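Local coordinates for nitrate regulatory protein (PDB 4AKK), which binds the leader RNA of the nasF operon in response to nitrate or nitrite and drives transcription antitermination past its terminator, at residues 121-135 and 161-175. Numbering follows the deposited sequence.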
loop_
_atom_site.group_PDB
_atom_site.type_symbol
_atom_site.label_atom_id
_atom_site.label_comp_id
_atom_site.label_asym_id
_atom_site.label_seq_id
_atom_site.Cartn_x
_atom_site.Cartn_y
_atom_site.Cartn_z
ATOM N N SER A 121 14.639 10.754 11.243
ATOM C CA SER A 121 15.184 10.068 10.079
ATOM C C SER A 121 15.307 11.043 8.917
ATOM O O SER A 121 14.701 12.115 8.922
ATOM C CB SER A 121 14.259 8.936 9.653
ATOM O OG SER A 121 13.050 9.471 9.139
ATOM N N SER A 122 16.088 10.656 7.916
ATOM C CA SER A 122 16.259 11.455 6.716
ATOM C C SER A 122 14.915 11.776 6.055
ATOM O O SER A 122 14.670 12.906 5.654
ATOM C CB SER A 122 17.184 10.736 5.729
ATOM O OG SER A 122 17.345 11.501 4.545
ATOM N N ALA A 123 14.044 10.783 5.945
ATOM C CA ALA A 123 12.746 11.022 5.324
ATOM C C ALA A 123 11.883 12.005 6.133
ATOM O O ALA A 123 11.203 12.858 5.561
ATOM C CB ALA A 123 12.021 9.701 5.097
ATOM N N LEU A 124 11.921 11.910 7.461
ATOM C CA LEU A 124 11.172 12.849 8.306
ATOM C C LEU A 124 11.696 14.270 8.140
ATOM O O LEU A 124 10.926 15.232 8.059
ATOM C CB LEU A 124 11.215 12.435 9.783
ATOM C CG LEU A 124 10.339 13.287 10.704
ATOM C CD1 LEU A 124 8.862 13.154 10.313
ATOM C CD2 LEU A 124 10.554 12.898 12.169
ATOM N N CYS A 125 13.013 14.403 8.081
ATOM C CA CYS A 125 13.621 15.693 7.772
ATOM C C CYS A 125 13.085 16.292 6.479
ATOM O O CYS A 125 12.783 17.495 6.418
ATOM C CB CYS A 125 15.136 15.568 7.687
ATOM S SG CYS A 125 15.921 15.137 9.260
ATOM N N TRP A 126 12.986 15.467 5.437
ATOM C CA TRP A 126 12.468 15.950 4.153
ATOM C C TRP A 126 11.009 16.418 4.268
ATOM O O TRP A 126 10.640 17.458 3.726
ATOM C CB TRP A 126 12.604 14.881 3.067
ATOM C CG TRP A 126 13.924 14.897 2.349
ATOM C CD1 TRP A 126 15.093 14.322 2.764
ATOM C CD2 TRP A 126 14.205 15.501 1.078
ATOM N NE1 TRP A 126 16.084 14.535 1.834
ATOM C CE2 TRP A 126 15.566 15.255 0.790
ATOM C CE3 TRP A 126 13.440 16.225 0.157
ATOM C CZ2 TRP A 126 16.180 15.709 -0.384
ATOM C CZ3 TRP A 126 14.053 16.673 -1.011
ATOM C CH2 TRP A 126 15.409 16.413 -1.268
ATOM N N ARG A 127 10.184 15.650 4.974
ATOM C CA ARG A 127 8.780 16.012 5.138
ATOM C C ARG A 127 8.670 17.341 5.868
ATOM O O ARG A 127 7.920 18.231 5.467
ATOM C CB ARG A 127 8.026 14.938 5.926
ATOM C CG ARG A 127 7.824 13.631 5.181
ATOM C CD ARG A 127 6.883 13.775 3.987
ATOM N NE ARG A 127 6.603 12.473 3.379
ATOM C CZ ARG A 127 5.951 12.296 2.232
ATOM N NH1 ARG A 127 5.501 13.342 1.547
ATOM N NH2 ARG A 127 5.758 11.069 1.759
ATOM N N ILE A 128 9.430 17.465 6.952
ATOM C CA ILE A 128 9.440 18.680 7.751
ATOM C C ILE A 128 9.961 19.882 6.950
ATOM O O ILE A 128 9.382 20.963 7.000
ATOM C CB ILE A 128 10.254 18.469 9.049
ATOM C CG1 ILE A 128 9.519 17.483 9.967
ATOM C CG2 ILE A 128 10.484 19.795 9.773
ATOM C CD1 ILE A 128 10.389 16.875 11.036
ATOM N N ALA A 129 11.045 19.696 6.201
ATOM C CA ALA A 129 11.571 20.786 5.375
ATOM C C ALA A 129 10.514 21.277 4.395
ATOM O O ALA A 129 10.333 22.472 4.214
ATOM C CB ALA A 129 12.838 20.359 4.626
ATOM N N CYS A 130 9.817 20.337 3.769
ATOM C CA CYS A 130 8.781 20.665 2.793
ATOM C C CYS A 130 7.679 21.508 3.433
ATOM O O CYS A 130 7.327 22.573 2.926
ATOM C CB CYS A 130 8.193 19.375 2.226
ATOM S SG CYS A 130 7.297 19.529 0.671
ATOM N N ALA A 131 7.142 21.026 4.552
ATOM C CA ALA A 131 6.094 21.741 5.286
ATOM C C ALA A 131 6.558 23.123 5.753
ATOM O O ALA A 131 5.844 24.110 5.606
ATOM C CB ALA A 131 5.605 20.902 6.471
ATOM N N VAL A 132 7.767 23.194 6.300
ATOM C CA VAL A 132 8.318 24.469 6.760
ATOM C C VAL A 132 8.675 25.425 5.610
ATOM O O VAL A 132 8.753 26.638 5.804
ATOM C CB VAL A 132 9.543 24.235 7.668
ATOM C CG1 VAL A 132 10.336 25.511 7.860
ATOM C CG2 VAL A 132 9.088 23.677 9.012
ATOM N N TRP A 133 8.887 24.879 4.415
ATOM C CA TRP A 133 9.205 25.696 3.243
ATOM C C TRP A 133 8.033 26.581 2.834
ATOM O O TRP A 133 8.219 27.741 2.472
ATOM C CB TRP A 133 9.632 24.804 2.073
ATOM C CG TRP A 133 9.796 25.523 0.767
ATOM C CD1 TRP A 133 8.802 25.933 -0.075
ATOM C CD2 TRP A 133 11.028 25.898 0.139
ATOM N NE1 TRP A 133 9.337 26.547 -1.179
ATOM C CE2 TRP A 133 10.703 26.537 -1.073
ATOM C CE3 TRP A 133 12.376 25.757 0.488
ATOM C CZ2 TRP A 133 11.675 27.036 -1.938
ATOM C CZ3 TRP A 133 13.340 26.253 -0.374
ATOM C CH2 TRP A 133 12.986 26.885 -1.572
ATOM N N TYR A 134 6.824 26.038 2.913
ATOM C CA TYR A 134 5.623 26.774 2.521
ATOM C C TYR A 134 5.077 27.714 3.589
ATOM O O TYR A 134 4.377 28.666 3.267
ATOM C CB TYR A 134 4.512 25.804 2.118
ATOM C CG TYR A 134 4.757 25.132 0.795
ATOM C CD1 TYR A 134 4.415 25.758 -0.395
ATOM C CD2 TYR A 134 5.336 23.875 0.736
ATOM C CE1 TYR A 134 4.651 25.146 -1.613
ATOM C CE2 TYR A 134 5.573 23.258 -0.470
ATOM C CZ TYR A 134 5.229 23.894 -1.642
ATOM O OH TYR A 134 5.467 23.269 -2.843
ATOM N N LEU A 135 5.369 27.441 4.857
ATOM C CA LEU A 135 4.793 28.232 5.939
ATOM C C LEU A 135 5.018 29.747 5.827
ATOM O O LEU A 135 4.090 30.519 6.051
ATOM C CB LEU A 135 5.234 27.702 7.306
ATOM C CG LEU A 135 4.560 26.378 7.674
ATOM C CD1 LEU A 135 5.069 25.838 9.003
ATOM C CD2 LEU A 135 3.044 26.533 7.702
ATOM N N ARG A 161 -2.577 23.374 0.209
ATOM C CA ARG A 161 -1.229 22.860 -0.029
ATOM C C ARG A 161 -0.356 22.916 1.233
ATOM O O ARG A 161 0.374 21.973 1.529
ATOM C CB ARG A 161 -0.554 23.619 -1.172
ATOM C CG ARG A 161 0.932 23.316 -1.298
ATOM C CD ARG A 161 1.541 23.970 -2.521
ATOM N NE ARG A 161 1.511 25.427 -2.431
ATOM C CZ ARG A 161 2.053 26.242 -3.329
ATOM N NH1 ARG A 161 2.678 25.742 -4.388
ATOM N NH2 ARG A 161 1.971 27.557 -3.168
ATOM N N ILE A 162 -0.432 24.021 1.971
ATOM C CA ILE A 162 0.267 24.121 3.245
ATOM C C ILE A 162 -0.209 23.016 4.188
ATOM O O ILE A 162 0.586 22.337 4.841
ATOM C CB ILE A 162 0.027 25.488 3.905
ATOM C CG1 ILE A 162 0.707 26.590 3.087
ATOM C CG2 ILE A 162 0.559 25.490 5.341
ATOM C CD1 ILE A 162 0.383 27.995 3.548
ATOM N N ILE A 163 -1.522 22.835 4.230
ATOM C CA ILE A 163 -2.144 21.811 5.056
ATOM C C ILE A 163 -1.701 20.386 4.716
ATOM O O ILE A 163 -1.422 19.575 5.607
ATOM C CB ILE A 163 -3.697 21.928 5.007
ATOM C CG1 ILE A 163 -4.140 23.179 5.784
ATOM C CG2 ILE A 163 -4.336 20.670 5.600
ATOM C CD1 ILE A 163 -5.591 23.630 5.521
ATOM N N ARG A 164 -1.632 20.080 3.428
ATOM C CA ARG A 164 -1.262 18.737 2.989
ATOM C C ARG A 164 0.169 18.337 3.375
ATOM O O ARG A 164 0.423 17.194 3.766
ATOM C CB ARG A 164 -1.448 18.612 1.474
ATOM C CG ARG A 164 -0.859 17.329 0.877
ATOM C CD ARG A 164 -1.310 17.140 -0.560
ATOM N NE ARG A 164 -1.059 18.338 -1.350
ATOM C CZ ARG A 164 0.058 18.557 -2.037
ATOM N NH1 ARG A 164 1.027 17.643 -2.045
ATOM N NH2 ARG A 164 0.197 19.682 -2.725
ATOM N N HIS A 165 1.106 19.271 3.253
ATOM C CA HIS A 165 2.485 19.004 3.651
ATOM C C HIS A 165 2.645 18.869 5.162
ATOM O O HIS A 165 3.508 18.139 5.632
ATOM C CB HIS A 165 3.424 20.068 3.102
ATOM C CG HIS A 165 3.519 20.049 1.613
ATOM N ND1 HIS A 165 3.806 19.041 0.756
ATOM C CD2 HIS A 165 3.253 21.152 0.831
ATOM C CE1 HIS A 165 3.727 19.555 -0.513
ATOM N NE2 HIS A 165 3.394 20.830 -0.442
ATOM N N LEU A 166 1.799 19.558 5.916
ATOM C CA LEU A 166 1.827 19.442 7.369
ATOM C C LEU A 166 1.340 18.060 7.749
ATOM O O LEU A 166 1.962 17.381 8.554
ATOM C CB LEU A 166 0.954 20.514 8.024
ATOM C CG LEU A 166 1.589 21.900 8.053
ATOM C CD1 LEU A 166 0.565 22.947 8.458
ATOM C CD2 LEU A 166 2.797 21.903 8.998
ATOM N N LEU A 167 0.230 17.652 7.143
ATOM C CA LEU A 167 -0.355 16.337 7.366
ATOM C C LEU A 167 0.568 15.189 6.968
ATOM O O LEU A 167 0.574 14.153 7.627
ATOM C CB LEU A 167 -1.681 16.205 6.608
ATOM C CG LEU A 167 -2.859 17.005 7.159
ATOM C CD1 LEU A 167 -4.121 16.718 6.358
ATOM C CD2 LEU A 167 -3.079 16.697 8.628
ATOM N N ASN A 168 1.338 15.377 5.897
ATOM C CA ASN A 168 2.272 14.360 5.424
ATOM C C ASN A 168 3.394 14.097 6.419
ATOM O O ASN A 168 4.103 13.101 6.310
ATOM C CB ASN A 168 2.886 14.733 4.055
ATOM C CG ASN A 168 1.877 14.691 2.913
ATOM O OD1 ASN A 168 0.793 14.130 3.045
ATOM N ND2 ASN A 168 2.238 15.298 1.781
ATOM N N ILE A 169 3.576 14.984 7.387
ATOM C CA ILE A 169 4.571 14.703 8.411
ATOM C C ILE A 169 4.128 13.520 9.276
ATOM O O ILE A 169 4.946 12.711 9.688
ATOM C CB ILE A 169 4.836 15.906 9.322
ATOM C CG1 ILE A 169 5.441 17.070 8.527
ATOM C CG2 ILE A 169 5.736 15.482 10.488
ATOM C CD1 ILE A 169 5.528 18.367 9.315
ATOM N N VAL A 170 2.828 13.422 9.528
ATOM C CA VAL A 170 2.298 12.481 10.525
ATOM C C VAL A 170 2.598 10.997 10.280
ATOM O O VAL A 170 3.119 10.325 11.170
ATOM C CB VAL A 170 0.787 12.679 10.751
ATOM C CG1 VAL A 170 0.264 11.660 11.755
ATOM C CG2 VAL A 170 0.509 14.091 11.240
ATOM N N PRO A 171 2.264 10.478 9.087
ATOM C CA PRO A 171 2.561 9.073 8.786
ATOM C C PRO A 171 4.060 8.795 8.841
ATOM O O PRO A 171 4.491 7.698 9.188
ATOM C CB PRO A 171 2.059 8.901 7.344
ATOM C CG PRO A 171 1.130 10.059 7.104
ATOM C CD PRO A 171 1.670 11.178 7.933
ATOM N N GLN A 172 4.853 9.791 8.483
ATOM C CA GLN A 172 6.298 9.638 8.518
ATOM C C GLN A 172 6.765 9.483 9.958
ATOM O O GLN A 172 7.776 8.841 10.230
ATOM C CB GLN A 172 6.981 10.852 7.893
ATOM C CG GLN A 172 8.395 10.555 7.464
ATOM C CD GLN A 172 8.416 9.614 6.297
ATOM O OE1 GLN A 172 7.723 9.839 5.302
ATOM N NE2 GLN A 172 9.202 8.544 6.404
ATOM N N LEU A 173 6.019 10.085 10.878
ATOM C CA LEU A 173 6.298 9.949 12.301
ATOM C C LEU A 173 6.376 8.492 12.747
ATOM O O LEU A 173 7.134 8.168 13.658
ATOM C CB LEU A 173 5.250 10.694 13.135
ATOM C CG LEU A 173 5.477 12.192 13.308
ATOM C CD1 LEU A 173 4.524 12.752 14.351
ATOM C CD2 LEU A 173 6.915 12.455 13.701
ATOM N N ASN A 174 5.600 7.619 12.105
ATOM C CA ASN A 174 5.634 6.182 12.408
ATOM C C ASN A 174 6.927 5.433 12.055
ATOM O O ASN A 174 7.196 4.363 12.607
ATOM C CB ASN A 174 4.443 5.467 11.767
ATOM C CG ASN A 174 3.260 5.352 12.709
ATOM O OD1 ASN A 174 3.374 5.639 13.902
ATOM N ND2 ASN A 174 2.123 4.915 12.184
ATOM N N ASP A 175 7.723 5.978 11.141
ATOM C CA ASP A 175 8.964 5.313 10.734
ATOM C C ASP A 175 9.986 5.258 11.875
ATOM O O ASP A 175 11.058 4.660 11.744
ATOM C CB ASP A 175 9.568 5.954 9.462
ATOM C CG ASP A 175 10.317 7.268 9.739
ATOM O OD1 ASP A 175 10.629 7.558 10.915
ATOM O OD2 ASP A 175 10.607 8.015 8.771
HETATM O O HOH W 1 5.733 17.306 4.266
HETATM O O HOH W 2 5.225 16.328 1.915
HETATM O O HOH W 3 3.373 23.228 4.473
HETATM O O HOH W 4 3.693 21.289 -3.425
#
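Ile169 pushes its side chain as a knob into the hole formed by Leu124, Arg127, Ile128 and Ala131, with CD1 3.8 Å from Ala131 CB. This is the tight side: small Ala131 lets the backbones close to 4.8 Å between its CA and that of His165, and Leu124, Leu135, Ile162 and Leu166 extend the apolar layer, with Leu69 of helix 56-85 and Phe109 of helix 92-117 against Leu166. Cys130 SG sits over one face of His165, 3.8 Å from the His165 ring centroid; the near-parallel Tyr134 ring, planes 11° apart, is displaced on that same side and barely overlaps it. Arg161 turns a guanidinium face toward Tyr134 CE1, 3.3 Å from Arg161 CZ, the planes 41° apart.

Between the helices a water joins the carbonyls of Arg127 and His165. The polar flank is looser, covered by helix 341-358 and the second subunit. There one water bonds Arg127 NH1, Asn168 ND2 and His165 ND1, another links His165 NE2 to Tyr134 OH, and Asn168 OD1 bonds Gln351. Bent at chi2 (69°), Gln172 brings OE1 to the guanidinium edge for a weak bond from Arg127 NE (3.4 Å). At the solvent end, Asp175 OD2 accepts hydrogen bonds from Ser121 OG (2.9 Å) and Gln172 NE2 from opposite faces of its carboxylate, while the same OG N-caps helix 122-134 through Leu124 N. Such a near-antiparallel pair is characteristic of an all-helical bundle, here the NIT domain.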